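Local coordinates for putative uncharacterized protein (Archaeoglobus fulgidus, PDB 4KPP) that probably exchanges protons for calcium ions across the membrane as a cation antiporter of the sodium/calcium exchanger family, at residues I112-S117 with L346-Q351. Sequence-based numbering, arbitrary orientation.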
ATOM      1  N   ILE A 112      -3.353   4.011   6.682  1.00 25.15           N
ATOM      2  CA  ILE A 112      -4.435   3.974   7.653  1.00 28.83           C
ATOM      3  C   ILE A 112      -4.725   5.360   8.206  1.00 29.14           C
ATOM      4  O   ILE A 112      -5.872   5.805   8.205  1.00 32.48           O
ATOM      5  CB  ILE A 112      -4.123   3.000   8.807  1.00 29.87           C
ATOM      6  CG1 ILE A 112      -4.001   1.575   8.264  1.00 24.95           C
ATOM      7  CG2 ILE A 112      -5.201   3.082   9.889  1.00 29.03           C
ATOM      8  CD1 ILE A 112      -3.647   0.556   9.308  1.00 24.82           C
ATOM      9  N   GLY A 113      -3.680   6.043   8.667  1.00 28.93           N
ATOM     10  CA  GLY A 113      -3.828   7.349   9.281  1.00 29.96           C
ATOM     11  C   GLY A 113      -4.411   8.401   8.359  1.00 28.43           C
ATOM     12  O   GLY A 113      -5.235   9.214   8.776  1.00 28.35           O
ATOM     13  N   ILE A 114      -3.984   8.385   7.101  1.00 32.28           N
ATOM     14  CA  ILE A 114      -4.471   9.342   6.114  1.00 35.69           C
ATOM     15  C   ILE A 114      -5.505   8.718   5.180  1.00 34.49           C
ATOM     16  O   ILE A 114      -6.641   9.174   5.117  1.00 37.79           O
ATOM     17  CB  ILE A 114      -3.311   9.939   5.287  1.00 39.07           C
ATOM     18  CG1 ILE A 114      -2.379  10.753   6.188  1.00 39.77           C
ATOM     19  CG2 ILE A 114      -3.844  10.797   4.144  1.00 41.39           C
ATOM     20  CD1 ILE A 114      -3.051  11.934   6.867  1.00 39.87           C
ATOM     21  N   GLY A 115      -5.104   7.669   4.468  1.00 32.08           N
ATOM     22  CA  GLY A 115      -5.960   7.019   3.488  1.00 29.26           C
ATOM     23  C   GLY A 115      -7.326   6.571   3.983  1.00 30.13           C
ATOM     24  O   GLY A 115      -8.349   7.034   3.476  1.00 27.35           O
ATOM     25  N   TRP A 116      -7.351   5.673   4.965  1.00 30.52           N
ATOM     26  CA  TRP A 116      -8.613   5.166   5.507  1.00 31.16           C
ATOM     27  C   TRP A 116      -9.490   6.281   6.066  1.00 33.95           C
ATOM     28  O   TRP A 116     -10.705   6.275   5.883  1.00 37.65           O
ATOM     29  CB  TRP A 116      -8.371   4.135   6.612  1.00 28.12           C
ATOM     30  CG  TRP A 116      -7.798   2.835   6.151  1.00 25.20           C
ATOM     31  CD1 TRP A 116      -7.166   2.585   4.966  1.00 25.97           C
ATOM     32  CD2 TRP A 116      -7.802   1.599   6.872  1.00 21.63           C
ATOM     33  NE1 TRP A 116      -6.773   1.269   4.908  1.00 25.77           N
ATOM     34  CE2 TRP A 116      -7.155   0.643   6.066  1.00 24.63           C
ATOM     35  CE3 TRP A 116      -8.294   1.208   8.121  1.00 20.36           C
ATOM     36  CZ2 TRP A 116      -6.985  -0.679   6.472  1.00 24.19           C
ATOM     37  CZ3 TRP A 116      -8.121  -0.102   8.520  1.00 25.19           C
ATOM     38  CH2 TRP A 116      -7.473  -1.030   7.699  1.00 23.86           C
ATOM     39  N   SER A 117      -8.869   7.236   6.750  1.00 31.60           N
ATOM     40  CA  SER A 117      -9.614   8.320   7.378  1.00 32.92           C
ATOM     41  C   SER A 117     -10.169   9.293   6.341  1.00 33.13           C
ATOM     42  O   SER A 117     -11.340   9.663   6.397  1.00 32.39           O
ATOM     43  CB  SER A 117      -8.740   9.066   8.387  1.00 32.83           C
ATOM     44  OG  SER A 117      -7.721   9.796   7.730  1.00 35.76           O
ATOM     45  N   LEU A 346      -6.283  11.731  13.962  1.00 29.94           N
ATOM     46  CA  LEU A 346      -5.630  12.478  15.036  1.00 35.01           C
ATOM     47  C   LEU A 346      -4.418  11.757  15.625  1.00 33.49           C
ATOM     48  O   LEU A 346      -3.341  12.340  15.739  1.00 37.08           O
ATOM     49  CB  LEU A 346      -6.630  12.818  16.146  1.00 40.32           C
ATOM     50  CG  LEU A 346      -7.781  13.747  15.748  1.00 43.59           C
ATOM     51  CD1 LEU A 346      -8.690  14.021  16.937  1.00 46.51           C
ATOM     52  CD2 LEU A 346      -7.246  15.043  15.158  1.00 43.37           C
ATOM     53  N   LEU A 347      -4.594  10.493  15.992  1.00 30.14           N
ATOM     54  CA  LEU A 347      -3.511   9.715  16.589  1.00 29.74           C
ATOM     55  C   LEU A 347      -2.303   9.597  15.659  1.00 30.14           C
ATOM     56  O   LEU A 347      -1.168   9.453  16.118  1.00 29.08           O
ATOM     57  CB  LEU A 347      -4.009   8.330  17.005  1.00 34.12           C
ATOM     58  CG  LEU A 347      -4.923   8.305  18.232  1.00 37.41           C
ATOM     59  CD1 LEU A 347      -5.474   6.908  18.475  1.00 36.07           C
ATOM     60  CD2 LEU A 347      -4.176   8.807  19.457  1.00 40.25           C
ATOM     61  N   PHE A 348      -2.555   9.668  14.355  1.00 34.62           N
ATOM     62  CA  PHE A 348      -1.487   9.642  13.363  1.00 31.56           C
ATOM     63  C   PHE A 348      -0.731  10.967  13.316  1.00 34.19           C
ATOM     64  O   PHE A 348       0.479  11.006  13.532  1.00 35.23           O
ATOM     65  CB  PHE A 348      -2.042   9.308  11.975  1.00 27.90           C
ATOM     66  CG  PHE A 348      -1.028   9.441  10.872  1.00 24.71           C
ATOM     67  CD1 PHE A 348      -0.109   8.431  10.632  1.00 18.14           C
ATOM     68  CD2 PHE A 348      -0.992  10.580  10.076  1.00 24.93           C
ATOM     69  CE1 PHE A 348       0.828   8.554   9.623  1.00 21.60           C
ATOM     70  CE2 PHE A 348      -0.058  10.707   9.063  1.00 22.00           C
ATOM     71  CZ  PHE A 348       0.854   9.694   8.836  1.00 22.90           C
ATOM     72  N   ILE A 349      -1.451  12.050  13.033  1.00 38.74           N
ATOM     73  CA  ILE A 349      -0.824  13.358  12.848  1.00 41.74           C
ATOM     74  C   ILE A 349      -0.183  13.913  14.118  1.00 41.28           C
ATOM     75  O   ILE A 349       0.773  14.682  14.046  1.00 44.64           O
ATOM     76  CB  ILE A 349      -1.807  14.399  12.253  1.00 47.40           C
ATOM     77  CG1 ILE A 349      -3.096  14.472  13.079  1.00 48.20           C
ATOM     78  CG2 ILE A 349      -2.109  14.072  10.795  1.00 48.28           C
ATOM     79  CD1 ILE A 349      -3.120  15.594  14.100  1.00 48.06           C
ATOM     80  N   VAL A 350      -0.710  13.526  15.275  1.00 40.10           N
ATOM     81  CA  VAL A 350      -0.129  13.946  16.546  1.00 41.97           C
ATOM     82  C   VAL A 350       1.304  13.435  16.672  1.00 39.31           C
ATOM     83  O   VAL A 350       2.201  14.172  17.087  1.00 39.24           O
ATOM     84  CB  VAL A 350      -0.977  13.474  17.751  1.00 44.94           C
ATOM     85  CG1 VAL A 350      -0.147  13.460  19.023  1.00 46.47           C
ATOM     86  CG2 VAL A 350      -2.201  14.363  17.920  1.00 48.99           C
ATOM     87  N   GLN A 351       1.515  12.179  16.285  1.00 35.53           N
ATOM     88  CA  GLN A 351       2.837  11.566  16.338  1.00 38.57           C
ATOM     89  C   GLN A 351       3.774  12.237  15.346  1.00 44.08           C
ATOM     90  O   GLN A 351       4.977  12.355  15.585  1.00 44.92           O
ATOM     91  CB  GLN A 351       2.746  10.065  16.039  1.00 36.36           C
ATOM     92  CG  GLN A 351       4.041   9.293  16.280  1.00 34.55           C
ATOM     93  CD  GLN A 351       4.878   9.124  15.023  1.00 34.60           C
ATOM     94  OE1 GLN A 351       4.360   8.795  13.953  1.00 40.01           O
ATOM     95  NE2 GLN A 351       6.180   9.348  15.149  1.00 29.36           N
TER
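A glycine-mediated helix-helix packing contact joins the two sodium/calcium exchanger family regions of the chain, where helix 96-127 meets helix 338-353 and F348 settles against G113 and I114. The backbones come closest at G113 and F348, whose CA atoms are 5.2 Å apart. That approach depends on the missing side chain: a CB built on G113 would fall 2.4 Å from F348 CG, a clash. In its absence, G113 CA touches F348 CB at 3.8 Å and the root of the ring. F348 holds CG anti to its N (chi1 172°), which carries the ring past G113 to the side chain of I114. There I114 CG1 lies 3.7 Å from F348 CE2, and I114 CD1 sits 3.9 Å from the same ring carbon; both I114 and G113 meet the ring obliquely. W248 adds a nearly perpendicular ring, with the two planes at about 85°. G113 lies about 10 Å from the side chain of I330, a calcium-binding residue. Cutting F348 back to an alanine is likely to leave G113 and I114 without their aromatic partner and open a gap between the helices. With no hydrogen bond crossing between 112-117 and 346-351, and 144 Å² buried in total, the contact is apolar, and its fit depends on the bare CA of G113 lying against F348.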